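Local structure of pyridoxine 4-oxidase (Mesorhizobium loti, 4HA6) at residues P40-P45 / G190-A195; M90-G95 / Q122-H127; H127-D132 / I143-D148; N183-R188 / R310-E315. The protein catalyses the FAD-dependent oxidation of pyridoxine to pyridoxal with molecular oxygen as electron acceptor, as a member of the GMC oxidoreductase family. All blocks are in the same frame, centred on the assembly; numbering follows the deposited sequence.

Contacts 2 and 3 follow each other along the chain and share His127; their centres lie 10 Å apart, and both are nested inside the long loop that contact 1 closes. Contact 4 alternates with contact 1 in sequence, with centres 11 Å apart, and the hairpin of strands 187-188 and 191-192 joins the two. The segments of contact 4 also reach contact 2, through the salt bridge between Asp126 and Arg188, and contact 3, where His144 pairs with Leu185. Together they connect the flavin-binding loop 90-95 to the pyridoxamine-lining residue Ser314, an example of a flavoenzyme pocket built from distant parts of the chain.

Contact 1 (P40-P45 / G190-A195); sequences PDIWNP and GRRVTA
Arg192 meets the 3-10 turn of 40-43 with both its backbone and its side chain, and polar bonds are the first element of the contact. Its N donates to Trp43 O at 3.1 Å and a nearly straight 167°. Bends at chi2 and chi3 bring NE back to Ile42 O, 2.6 Å away, but the N-H points poorly at this oxygen and the bond is weak. A water extends the polar network: it sits at the edge of the guanidinium, 2.6 Å from Asn44 O, and has a weak bond to Arg192 NH2, which also reaches His88 O weakly.

Van der Waals contacts complete the meeting. The indole of Trp43 turns an edge to the strand, with CD1 3.6 Å from Arg192 O and 3.8 Å from Arg192 CG; the indole and guanidinium planes are 88° apart, which rules out stacking. The indole NE1 turns to Asp197. Pro45 CG rests 3.5 Å from the carbonyl oxygen of Gly190.

Since carbonyl oxygens of the turn, rather than a carboxylate, receive the arginine across this contact, a buried cation whose side chain is about 7 Å from the FAD, between nearest atoms, is probably stabilised by backbone dipoles and water.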
# COMPACT_ATOMS: atom_id res chain seq x y z
N PRO A 40 4.35 16.74 14.75
CA PRO A 40 5.10 15.76 15.55
C PRO A 40 4.35 14.44 15.75
O PRO A 40 5.00 13.40 15.97
CB PRO A 40 5.28 16.47 16.89
CG PRO A 40 4.10 17.36 17.00
CD PRO A 40 3.84 17.84 15.59
N ASP A 41 3.02 14.48 15.67
CA ASP A 41 2.20 13.27 15.78
C ASP A 41 2.58 12.22 14.73
O ASP A 41 2.39 11.02 14.95
CB ASP A 41 0.71 13.62 15.67
CG ASP A 41 0.20 14.46 16.84
OD1 ASP A 41 0.67 14.24 17.99
OD2 ASP A 41 -0.66 15.34 16.62
N ILE A 42 3.13 12.68 13.61
CA ILE A 42 3.53 11.82 12.49
C ILE A 42 4.49 10.69 12.90
O ILE A 42 4.41 9.57 12.37
CB ILE A 42 4.16 12.65 11.33
CG1 ILE A 42 3.17 13.69 10.80
CG2 ILE A 42 4.63 11.74 10.20
CD1 ILE A 42 3.74 14.53 9.66
N TRP A 43 5.39 10.98 13.84
CA TRP A 43 6.42 10.01 14.25
C TRP A 43 6.01 9.16 15.45
O TRP A 43 6.73 8.23 15.85
CB TRP A 43 7.76 10.71 14.49
CG TRP A 43 8.32 11.23 13.21
CD1 TRP A 43 9.11 10.56 12.32
CD2 TRP A 43 8.11 12.54 12.66
NE1 TRP A 43 9.41 11.37 11.25
CE2 TRP A 43 8.81 12.59 11.44
CE3 TRP A 43 7.40 13.67 13.08
CZ2 TRP A 43 8.82 13.74 10.64
CZ3 TRP A 43 7.42 14.80 12.29
CH2 TRP A 43 8.12 14.83 11.08
N ASN A 44 4.86 9.49 16.01
CA ASN A 44 4.25 8.71 17.08
C ASN A 44 3.43 7.57 16.46
O ASN A 44 2.35 7.82 15.90
CB ASN A 44 3.36 9.63 17.91
CG ASN A 44 2.67 8.92 19.06
OD1 ASN A 44 3.00 7.78 19.39
ND2 ASN A 44 1.72 9.61 19.69
N PRO A 45 3.93 6.32 16.56
CA PRO A 45 3.31 5.16 15.90
C PRO A 45 1.83 4.98 16.25
O PRO A 45 1.01 4.63 15.38
CB PRO A 45 4.11 3.96 16.44
CG PRO A 45 5.44 4.55 16.84
CD PRO A 45 5.14 5.95 17.33
N GLY A 190 11.47 3.60 19.27
CA GLY A 190 10.11 4.03 19.54
C GLY A 190 9.55 4.97 18.50
O GLY A 190 8.40 5.39 18.60
N ARG A 191 10.36 5.30 17.49
CA ARG A 191 9.93 6.25 16.47
C ARG A 191 9.60 5.60 15.14
O ARG A 191 10.37 4.77 14.64
CB ARG A 191 11.02 7.29 16.22
CG ARG A 191 10.58 8.69 16.54
CD ARG A 191 11.01 9.05 17.94
NE ARG A 191 12.47 9.01 18.04
CZ ARG A 191 13.25 10.09 18.00
NH1 ARG A 191 12.71 11.29 17.88
NH2 ARG A 191 14.57 9.95 18.09
N ARG A 192 8.48 6.01 14.55
CA ARG A 192 8.17 5.58 13.20
C ARG A 192 9.31 6.01 12.28
O ARG A 192 9.92 7.07 12.48
CB ARG A 192 6.82 6.14 12.72
CG ARG A 192 6.93 7.43 11.94
CD ARG A 192 6.06 7.43 10.69
NE ARG A 192 4.63 7.33 10.99
CZ ARG A 192 3.75 6.79 10.16
NH1 ARG A 192 4.17 6.34 9.00
NH2 ARG A 192 2.46 6.72 10.48
N VAL A 193 9.64 5.16 11.32
CA VAL A 193 10.66 5.50 10.33
C VAL A 193 10.04 5.45 8.93
O VAL A 193 9.53 4.41 8.51
CB VAL A 193 11.86 4.54 10.39
CG1 VAL A 193 12.88 4.91 9.33
CG2 VAL A 193 12.49 4.57 11.78
N THR A 194 10.07 6.56 8.20
CA THR A 194 9.43 6.62 6.89
C THR A 194 10.44 6.45 5.77
O THR A 194 11.65 6.40 6.00
CB THR A 194 8.72 7.95 6.68
OG1 THR A 194 9.69 8.99 6.50
CG2 THR A 194 7.86 8.28 7.88
N ALA A 195 9.93 6.39 4.55
CA ALA A 195 10.80 6.38 3.38
C ALA A 195 11.67 7.63 3.38
O ALA A 195 12.87 7.55 3.12
CB ALA A 195 9.97 6.31 2.10
O HOH W 1 1.64 8.20 13.42

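Contact 2 (M90-G95 / Q122-H127); sequences MGYMRG and QAIEDH. With FAD (flavin-adenine dinucleotide), chain B.
Tyr92 carries its ring away from the backbone N (chi1 -173°), while Arg94 runs out fully extended from CG to NE, and the two side chains converge on the carboxylate of Glu125. That residue is the first to leave helical geometry after helix 114-124, and its side chain reaches across to meet them.

Arg94 grips the carboxylate side-on with two nitrogens. NE donates to OE2 of Glu125 at 2.9 Å and NH2 donates to OE1 of the same residue at 2.6 Å. Both oxygens offer their syn lone pairs, and the guanidinium and carboxylate are nearly coplanar. Tyr92 approaches OE2 as well, with the oxygen lying in the plane of the phenol ring at its edge and the carboxylate turned steeply across it. The OH of Tyr92 donates to Glu125 OE2 over 2.4 Å, a separation so short that its exact value is doubtful. OE1 has a further donor in Gly136 N. A leucine in place of Arg94 would probably leave this buried carboxylate without its countercharge and with less to fix its rotation.

One residue before Tyr92, Gly91 both donates to and accepts from the O4-N3 edge of the flavin: Gly91 N donates to FAD O4 at 2.7 Å, and FAD N3 donates to Gly91 O at 2.8 Å. In the fold, Trp114, Leu118 and Phe121 of helix 114-124 pack on Arg94, Ala491 of helix 490-506 touches Tyr92, and strand 125-126, which Glu125 begins, runs parallel to strand 141-142.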
# COMPACT_ATOMS: atom_id res chain seq x y z
N MET A 90 2.67 1.42 9.44
CA MET A 90 4.08 0.98 9.48
C MET A 90 4.36 -0.54 9.51
O MET A 90 5.45 -0.97 9.88
CB MET A 90 4.90 1.77 10.52
CG MET A 90 4.34 1.86 11.95
SD MET A 90 4.41 3.54 12.64
CE MET A 90 2.68 4.03 12.46
N GLY A 91 3.39 -1.35 9.07
CA GLY A 91 3.61 -2.78 8.94
C GLY A 91 4.55 -3.03 7.78
O GLY A 91 4.44 -2.35 6.74
N TYR A 92 5.48 -3.97 7.95
CA TYR A 92 6.39 -4.36 6.88
C TYR A 92 6.17 -5.83 6.50
O TYR A 92 6.53 -6.74 7.27
CB TYR A 92 7.84 -4.14 7.29
CG TYR A 92 8.85 -4.37 6.18
CD1 TYR A 92 9.10 -3.39 5.22
CD2 TYR A 92 9.55 -5.57 6.10
CE1 TYR A 92 10.04 -3.59 4.21
CE2 TYR A 92 10.48 -5.79 5.08
CZ TYR A 92 10.72 -4.81 4.14
OH TYR A 92 11.63 -5.05 3.15
N MET A 93 5.57 -6.05 5.33
CA MET A 93 5.32 -7.40 4.82
C MET A 93 5.80 -7.46 3.38
O MET A 93 5.23 -6.80 2.52
CB MET A 93 3.80 -7.70 4.83
CG MET A 93 3.18 -7.97 6.21
SD MET A 93 2.94 -6.51 7.25
CE MET A 93 1.59 -7.13 8.29
N ARG A 94 6.83 -8.26 3.10
CA ARG A 94 7.31 -8.39 1.72
C ARG A 94 6.20 -8.91 0.80
O ARG A 94 6.01 -8.42 -0.31
CB ARG A 94 8.49 -9.36 1.63
CG ARG A 94 9.77 -8.91 2.31
CD ARG A 94 10.78 -10.06 2.24
NE ARG A 94 12.10 -9.63 2.70
CZ ARG A 94 13.17 -10.42 2.76
NH1 ARG A 94 13.08 -11.70 2.39
NH2 ARG A 94 14.32 -9.94 3.19
N GLY A 95 5.46 -9.90 1.29
CA GLY A 95 4.53 -10.62 0.44
C GLY A 95 4.99 -12.06 0.40
O GLY A 95 6.01 -12.39 1.02
N GLN A 122 16.70 -7.43 0.73
CA GLN A 122 17.87 -7.39 1.60
C GLN A 122 18.64 -6.07 1.56
O GLN A 122 19.11 -5.60 2.59
CB GLN A 122 18.80 -8.58 1.29
CG GLN A 122 18.17 -9.95 1.57
CD GLN A 122 18.96 -11.08 0.96
OE1 GLN A 122 20.00 -10.85 0.34
NE2 GLN A 122 18.48 -12.31 1.12
N ALA A 123 18.79 -5.48 0.37
CA ALA A 123 19.46 -4.17 0.27
C ALA A 123 18.66 -3.07 0.98
O ALA A 123 19.23 -2.08 1.46
CB ALA A 123 19.69 -3.79 -1.19
N ILE A 124 17.35 -3.25 1.04
CA ILE A 124 16.48 -2.25 1.65
C ILE A 124 16.48 -2.36 3.18
O ILE A 124 16.47 -1.35 3.89
CB ILE A 124 15.05 -2.39 1.11
CG1 ILE A 124 14.95 -1.73 -0.27
CG2 ILE A 124 14.04 -1.78 2.07
CD1 ILE A 124 13.78 -2.21 -1.11
N GLU A 125 16.53 -3.60 3.67
CA GLU A 125 16.27 -3.89 5.07
C GLU A 125 17.46 -3.75 6.02
O GLU A 125 18.58 -4.16 5.69
CB GLU A 125 15.73 -5.31 5.18
CG GLU A 125 14.37 -5.43 4.54
CD GLU A 125 14.02 -6.84 4.17
OE1 GLU A 125 14.83 -7.76 4.43
OE2 GLU A 125 12.93 -7.02 3.60
N ASP A 126 17.22 -3.16 7.19
CA ASP A 126 18.12 -3.37 8.34
C ASP A 126 17.35 -4.19 9.36
O ASP A 126 16.58 -3.63 10.15
CB ASP A 126 18.60 -2.06 8.97
CG ASP A 126 19.59 -2.29 10.14
OD1 ASP A 126 20.33 -3.31 10.13
OD2 ASP A 126 19.62 -1.46 11.07
N HIS A 127 17.55 -5.50 9.31
CA HIS A 127 16.72 -6.47 10.02
C HIS A 127 17.52 -7.18 11.12
O HIS A 127 18.69 -7.47 10.93
CB HIS A 127 16.21 -7.51 9.00
CG HIS A 127 15.00 -8.27 9.44
ND1 HIS A 127 15.07 -9.32 10.34
CD2 HIS A 127 13.70 -8.14 9.10
CE1 HIS A 127 13.85 -9.80 10.54
NE2 HIS A 127 13.00 -9.11 9.80
PA FAD B . 2.82 7.47 -2.16
O1A FAD B . 3.75 7.04 -1.04
O2A FAD B . 1.37 7.72 -1.83
O5B FAD B . 3.46 8.80 -2.82
C5B FAD B . 2.78 9.65 -3.74
C4B FAD B . 3.43 11.02 -3.56
O4B FAD B . 3.35 11.81 -4.75
C3B FAD B . 2.72 11.81 -2.47
O3B FAD B . 3.75 12.38 -1.65
C2B FAD B . 1.94 12.89 -3.21
O2B FAD B . 1.81 14.09 -2.43
C1B FAD B . 2.78 13.10 -4.47
N9A FAD B . 2.02 13.53 -5.68
C8A FAD B . 0.84 13.04 -6.11
N7A FAD B . 0.46 13.66 -7.27
C5A FAD B . 1.41 14.56 -7.59
C6A FAD B . 1.64 15.54 -8.69
N6A FAD B . 0.73 15.68 -9.71
N1A FAD B . 2.77 16.29 -8.65
C2A FAD B . 3.68 16.16 -7.65
N3A FAD B . 3.53 15.28 -6.63
C4A FAD B . 2.44 14.47 -6.55
N1 FAD B . 1.58 -0.26 3.61
C2 FAD B . 2.24 -1.20 4.30
O2 FAD B . 2.99 -1.99 3.68
N3 FAD B . 2.12 -1.34 5.64
C4 FAD B . 1.33 -0.54 6.37
O4 FAD B . 1.21 -0.69 7.62
C4X FAD B . 0.56 0.53 5.68
N5 FAD B . -0.26 1.37 6.33
C5X FAD B . -0.94 2.34 5.68
C6 FAD B . -1.78 3.21 6.37
C7 FAD B . -2.46 4.21 5.69
C7M FAD B . -3.37 5.15 6.45
C8 FAD B . -2.29 4.37 4.22
C8M FAD B . -3.04 5.45 3.49
C9 FAD B . -1.45 3.51 3.52
C9A FAD B . -0.77 2.50 4.20
N10 FAD B . 0.07 1.62 3.50
C10 FAD B . 0.75 0.62 4.22
C1' FAD B . 0.24 1.75 2.05
C2' FAD B . 1.57 2.36 1.65
O2' FAD B . 1.84 3.51 2.46
C3' FAD B . 1.45 2.75 0.18
O3' FAD B . 1.00 1.61 -0.56
C4' FAD B . 2.78 3.24 -0.37
O4' FAD B . 3.22 4.35 0.44
C5' FAD B . 2.66 3.66 -1.84
O5' FAD B . 3.77 4.49 -2.16
P FAD B . 3.84 5.20 -3.59
O1P FAD B . 5.25 5.71 -3.87
O2P FAD B . 3.16 4.33 -4.63
O3P FAD B . 2.85 6.45 -3.39

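Contact 3 (H127-D132 / I143-D148); sequences HPLGGD and IHLPAD
His127 offers its imidazole to two aliphatic side chains that meet it from the same side of the ring plane, at different corners. Its CG lies anti to the backbone N (chi1 -160°), which brings the ring round to the 143-145 loop although the residue starts out alongside it. Ile143 crosses obliquely at the CD2 corner, where its CG2 methyl comes within 3.5 Å of His127 CD2. Leu145 lies at about a right angle to the histidine and places CD1 3.8 Å from His127 CE1. This same methyl is shared: Pro128 CG sits 3.6 Å from Leu145 CD1, and Leu129 CD1 closes in crosswise on it at 4.0 Å.

The ring is held against rotation at ND1. Leu129 N donates to His127 ND1 at 3.0 Å, with an angle of 162° and the donor close to the ring plane, within the type I turn from His127 to Gly130. His135 stacks on the imidazole from outside the two segments. With an alanine here, Leu129 N is likely to lose its acceptor, and a gap would probably open beside Ile143 CG2 and Leu145.

Nearby, Ile143 pairs through its backbone with Asp126, extending the match of strands 125-126 and 141-142. Because ND1 is used as an acceptor, a proton on a neutral ring would probably sit on NE2; the two segments meet by apolar packing, and a hydrogen bond inside the turn sets the imidazole in place.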
# COMPACT_ATOMS: atom_id res chain seq x y z
N HIS A 127 17.55 -5.50 9.31
CA HIS A 127 16.72 -6.47 10.02
C HIS A 127 17.52 -7.18 11.12
O HIS A 127 18.69 -7.47 10.93
CB HIS A 127 16.21 -7.51 9.00
CG HIS A 127 15.00 -8.27 9.44
ND1 HIS A 127 15.07 -9.32 10.34
CD2 HIS A 127 13.70 -8.14 9.10
CE1 HIS A 127 13.85 -9.80 10.54
NE2 HIS A 127 13.00 -9.11 9.80
N PRO A 128 16.87 -7.48 12.26
CA PRO A 128 17.61 -8.15 13.33
C PRO A 128 18.05 -9.57 12.95
O PRO A 128 18.98 -10.08 13.56
CB PRO A 128 16.61 -8.18 14.50
CG PRO A 128 15.27 -8.05 13.86
CD PRO A 128 15.48 -7.19 12.65
N LEU A 129 17.39 -10.19 11.97
CA LEU A 129 17.80 -11.50 11.46
C LEU A 129 18.77 -11.38 10.27
O LEU A 129 19.14 -12.39 9.66
CB LEU A 129 16.57 -12.31 11.02
CG LEU A 129 15.81 -13.23 11.97
CD1 LEU A 129 15.95 -12.81 13.42
CD2 LEU A 129 14.34 -13.29 11.56
N GLY A 130 19.16 -10.16 9.94
CA GLY A 130 20.11 -9.94 8.86
C GLY A 130 21.36 -10.80 9.01
O GLY A 130 21.95 -10.88 10.09
N GLY A 131 21.75 -11.45 7.92
CA GLY A 131 22.87 -12.37 7.99
C GLY A 131 22.44 -13.81 7.83
O GLY A 131 23.29 -14.69 7.68
N ASP A 132 21.13 -14.07 7.87
CA ASP A 132 20.65 -15.44 7.72
C ASP A 132 20.53 -15.83 6.25
O ASP A 132 20.02 -16.90 5.91
CB ASP A 132 19.29 -15.65 8.43
CG ASP A 132 18.20 -14.70 7.93
OD1 ASP A 132 18.43 -13.93 6.96
OD2 ASP A 132 17.09 -14.73 8.52
N ILE A 143 13.86 -2.64 10.27
CA ILE A 143 12.74 -3.55 10.47
C ILE A 143 12.78 -4.02 11.92
O ILE A 143 13.78 -4.60 12.36
CB ILE A 143 12.79 -4.79 9.53
CG1 ILE A 143 13.22 -4.41 8.11
CG2 ILE A 143 11.44 -5.55 9.57
CD1 ILE A 143 12.40 -3.27 7.47
N HIS A 144 11.70 -3.78 12.66
CA HIS A 144 11.66 -4.15 14.08
C HIS A 144 10.78 -5.38 14.28
O HIS A 144 9.69 -5.47 13.70
CB HIS A 144 11.14 -2.96 14.89
CG HIS A 144 10.89 -3.24 16.34
ND1 HIS A 144 11.76 -3.95 17.13
CD2 HIS A 144 9.86 -2.87 17.15
CE1 HIS A 144 11.28 -4.02 18.36
NE2 HIS A 144 10.13 -3.37 18.40
N LEU A 145 11.27 -6.33 15.07
CA LEU A 145 10.50 -7.52 15.44
C LEU A 145 10.04 -7.35 16.89
O LEU A 145 10.82 -7.56 17.82
CB LEU A 145 11.36 -8.78 15.33
CG LEU A 145 11.88 -9.23 13.96
CD1 LEU A 145 12.69 -10.53 14.04
CD2 LEU A 145 10.74 -9.39 12.97
N PRO A 146 8.77 -6.96 17.09
CA PRO A 146 8.33 -6.70 18.46
C PRO A 146 8.23 -7.99 19.26
O PRO A 146 7.85 -9.02 18.70
CB PRO A 146 6.93 -6.10 18.26
CG PRO A 146 6.91 -5.60 16.83
CD PRO A 146 7.73 -6.63 16.10
N ALA A 147 8.57 -7.94 20.55
CA ALA A 147 8.36 -9.09 21.44
C ALA A 147 7.84 -8.61 22.79
O ALA A 147 6.65 -8.74 23.09
CB ALA A 147 9.65 -9.89 21.59
N ASP A 148 8.74 -8.04 23.59
CA ASP A 148 8.37 -7.56 24.91
C ASP A 148 7.20 -6.59 24.86
O ASP A 148 6.31 -6.64 25.69
CB ASP A 148 9.56 -6.90 25.59
CG ASP A 148 10.55 -7.91 26.15
OD1 ASP A 148 10.63 -9.03 25.60
OD2 ASP A 148 11.23 -7.58 27.14

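Contact 4 (N183-R188 / R310-E315); sequences NSLNIR and RLQHSE. With PXM (4-(aminomethyl)-5-(hydroxymethyl)-2-methylpyridin-3-ol), chain J.
Leu185 divides its two methyls between Leu311 and Gln312, and this is the tightly packed half of the contact. CD1 lies 3.8 Å from Leu311 CD2, the two leucines crossing at a slant, and Ile187 CD1 adds a more distant touch on the same Leu311 methyl at 4.2 Å. The other methyl, CD2, presses on the amide end of Gln312, with OE1 only 3.2 Å away. Gln312 holds CG between its backbone N and carbonyl carbon (chi1 60°) and bends at chi2, which sets the amide beside the Leu185 methyl. That OE1 also lies close to Ser314 O, another acceptor, so the assignment of oxygen and nitrogen in this amide is doubtful.

The end at Asn183 and Glu315 is buried too, and is looser only in being linked partly through a water. Asn183 N donates to Glu315 O at 2.7 Å and 169°, nearly straight. A water bridges the two carbonyls, donating to Asn183 O at 2.8 Å and to Glu315 O at 2.9 Å, so the latter takes two donors. The Asn183 side chain turns OD1 to Met317 N, further along strand 314-320.

Between Gln312 and Glu315, Ser314 has its OG 3.0 Å from PXM C6. The chemistry thus combines leucine and isoleucine packing with a backbone and water link, consistent with segment 183-188 probably helping to position Ser314, which lines the pyridoxamine pocket.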
# COMPACT_ATOMS: atom_id res chain seq x y z
N ASN A 183 3.32 -8.44 13.83
CA ASN A 183 3.77 -7.79 12.60
C ASN A 183 5.14 -7.17 12.78
O ASN A 183 5.41 -6.56 13.81
CB ASN A 183 2.80 -6.68 12.20
CG ASN A 183 1.37 -7.18 12.03
OD1 ASN A 183 1.16 -8.35 11.72
ND2 ASN A 183 0.40 -6.30 12.25
N SER A 184 6.02 -7.34 11.79
CA SER A 184 7.25 -6.57 11.75
C SER A 184 6.89 -5.12 11.46
O SER A 184 5.90 -4.87 10.75
CB SER A 184 8.19 -7.11 10.67
OG SER A 184 8.51 -8.49 10.90
N LEU A 185 7.66 -4.18 12.01
CA LEU A 185 7.31 -2.76 11.93
C LEU A 185 8.51 -1.87 11.56
O LEU A 185 9.65 -2.16 11.95
CB LEU A 185 6.75 -2.28 13.27
CG LEU A 185 5.46 -2.91 13.79
CD1 LEU A 185 5.23 -2.49 15.22
CD2 LEU A 185 4.30 -2.49 12.92
N ASN A 186 8.25 -0.79 10.82
CA ASN A 186 9.30 0.19 10.56
C ASN A 186 9.34 1.20 11.68
O ASN A 186 8.82 2.31 11.55
CB ASN A 186 9.10 0.92 9.22
CG ASN A 186 9.16 -0.01 8.02
OD1 ASN A 186 8.40 0.16 7.06
ND2 ASN A 186 10.06 -1.00 8.06
N ILE A 187 9.96 0.78 12.79
CA ILE A 187 10.10 1.60 14.00
C ILE A 187 11.54 1.44 14.48
O ILE A 187 12.12 0.35 14.39
CB ILE A 187 9.11 1.14 15.11
CG1 ILE A 187 7.66 1.30 14.66
CG2 ILE A 187 9.32 1.93 16.40
CD1 ILE A 187 6.63 0.92 15.72
N ARG A 188 12.13 2.53 14.96
CA ARG A 188 13.44 2.50 15.59
C ARG A 188 13.45 3.49 16.75
O ARG A 188 13.08 4.66 16.57
CB ARG A 188 14.56 2.83 14.60
CG ARG A 188 15.93 3.04 15.26
CD ARG A 188 17.06 2.44 14.44
NE ARG A 188 16.97 0.99 14.36
CZ ARG A 188 17.66 0.23 13.51
NH1 ARG A 188 18.51 0.78 12.66
NH2 ARG A 188 17.50 -1.09 13.51
N ARG A 310 1.19 -0.41 22.71
CA ARG A 310 2.49 0.23 22.86
C ARG A 310 3.22 0.21 21.53
O ARG A 310 4.44 0.45 21.45
CB ARG A 310 3.29 -0.47 23.96
CG ARG A 310 2.66 -0.31 25.34
CD ARG A 310 3.10 -1.40 26.30
NE ARG A 310 4.49 -1.29 26.70
CZ ARG A 310 4.90 -1.14 27.96
NH1 ARG A 310 4.01 -1.08 28.94
NH2 ARG A 310 6.19 -1.04 28.23
N LEU A 311 2.46 -0.05 20.47
CA LEU A 311 2.97 -0.06 19.12
C LEU A 311 2.03 0.73 18.20
O LEU A 311 2.02 1.98 18.22
CB LEU A 311 3.14 -1.50 18.62
CG LEU A 311 4.28 -2.32 19.25
CD1 LEU A 311 4.24 -3.80 18.83
CD2 LEU A 311 5.62 -1.70 18.90
N GLN A 312 1.22 0.00 17.43
CA GLN A 312 0.47 0.58 16.32
C GLN A 312 -1.00 0.12 16.24
O GLN A 312 -1.65 0.28 15.20
CB GLN A 312 1.18 0.23 15.01
CG GLN A 312 1.28 -1.29 14.78
CD GLN A 312 0.85 -1.69 13.37
OE1 GLN A 312 1.11 -2.80 12.93
NE2 GLN A 312 0.18 -0.77 12.67
N HIS A 313 -1.49 -0.47 17.34
CA HIS A 313 -2.89 -0.91 17.49
C HIS A 313 -3.27 -2.20 16.75
O HIS A 313 -4.01 -3.04 17.28
CB HIS A 313 -3.88 0.21 17.13
CG HIS A 313 -3.61 1.51 17.83
ND1 HIS A 313 -3.94 1.72 19.15
CD2 HIS A 313 -3.05 2.66 17.39
CE1 HIS A 313 -3.59 2.94 19.50
NE2 HIS A 313 -3.04 3.54 18.45
N SER A 314 -2.77 -2.35 15.52
CA SER A 314 -3.03 -3.56 14.74
C SER A 314 -1.75 -4.37 14.71
O SER A 314 -0.94 -4.23 13.79
CB SER A 314 -3.45 -3.18 13.33
OG SER A 314 -3.85 -4.33 12.61
N GLU A 315 -1.57 -5.21 15.72
CA GLU A 315 -0.26 -5.73 16.06
C GLU A 315 0.08 -7.06 15.41
O GLU A 315 1.26 -7.40 15.31
CB GLU A 315 -0.13 -5.86 17.59
CG GLU A 315 -0.47 -4.59 18.35
CD GLU A 315 0.06 -4.60 19.78
OE1 GLU A 315 0.43 -5.69 20.27
OE2 GLU A 315 0.10 -3.52 20.40
N1 PXM J . -4.99 -1.91 9.83
C2 PXM J . -5.18 -1.13 8.76
C2A PXM J . -6.49 -0.47 8.48
C3 PXM J . -4.08 -0.95 7.93
O3 PXM J . -4.22 -0.16 6.81
C4 PXM J . -2.84 -1.57 8.18
C5 PXM J . -2.72 -2.40 9.34
C5A PXM J . -1.47 -3.13 9.80
O5 PXM J . -0.52 -3.45 8.85
C6 PXM J . -3.86 -2.53 10.15
C4A PXM J . -1.73 -1.31 7.21
N4 PXM J . -2.10 -1.49 5.84
O HOH W 2 3.59 -5.76 15.75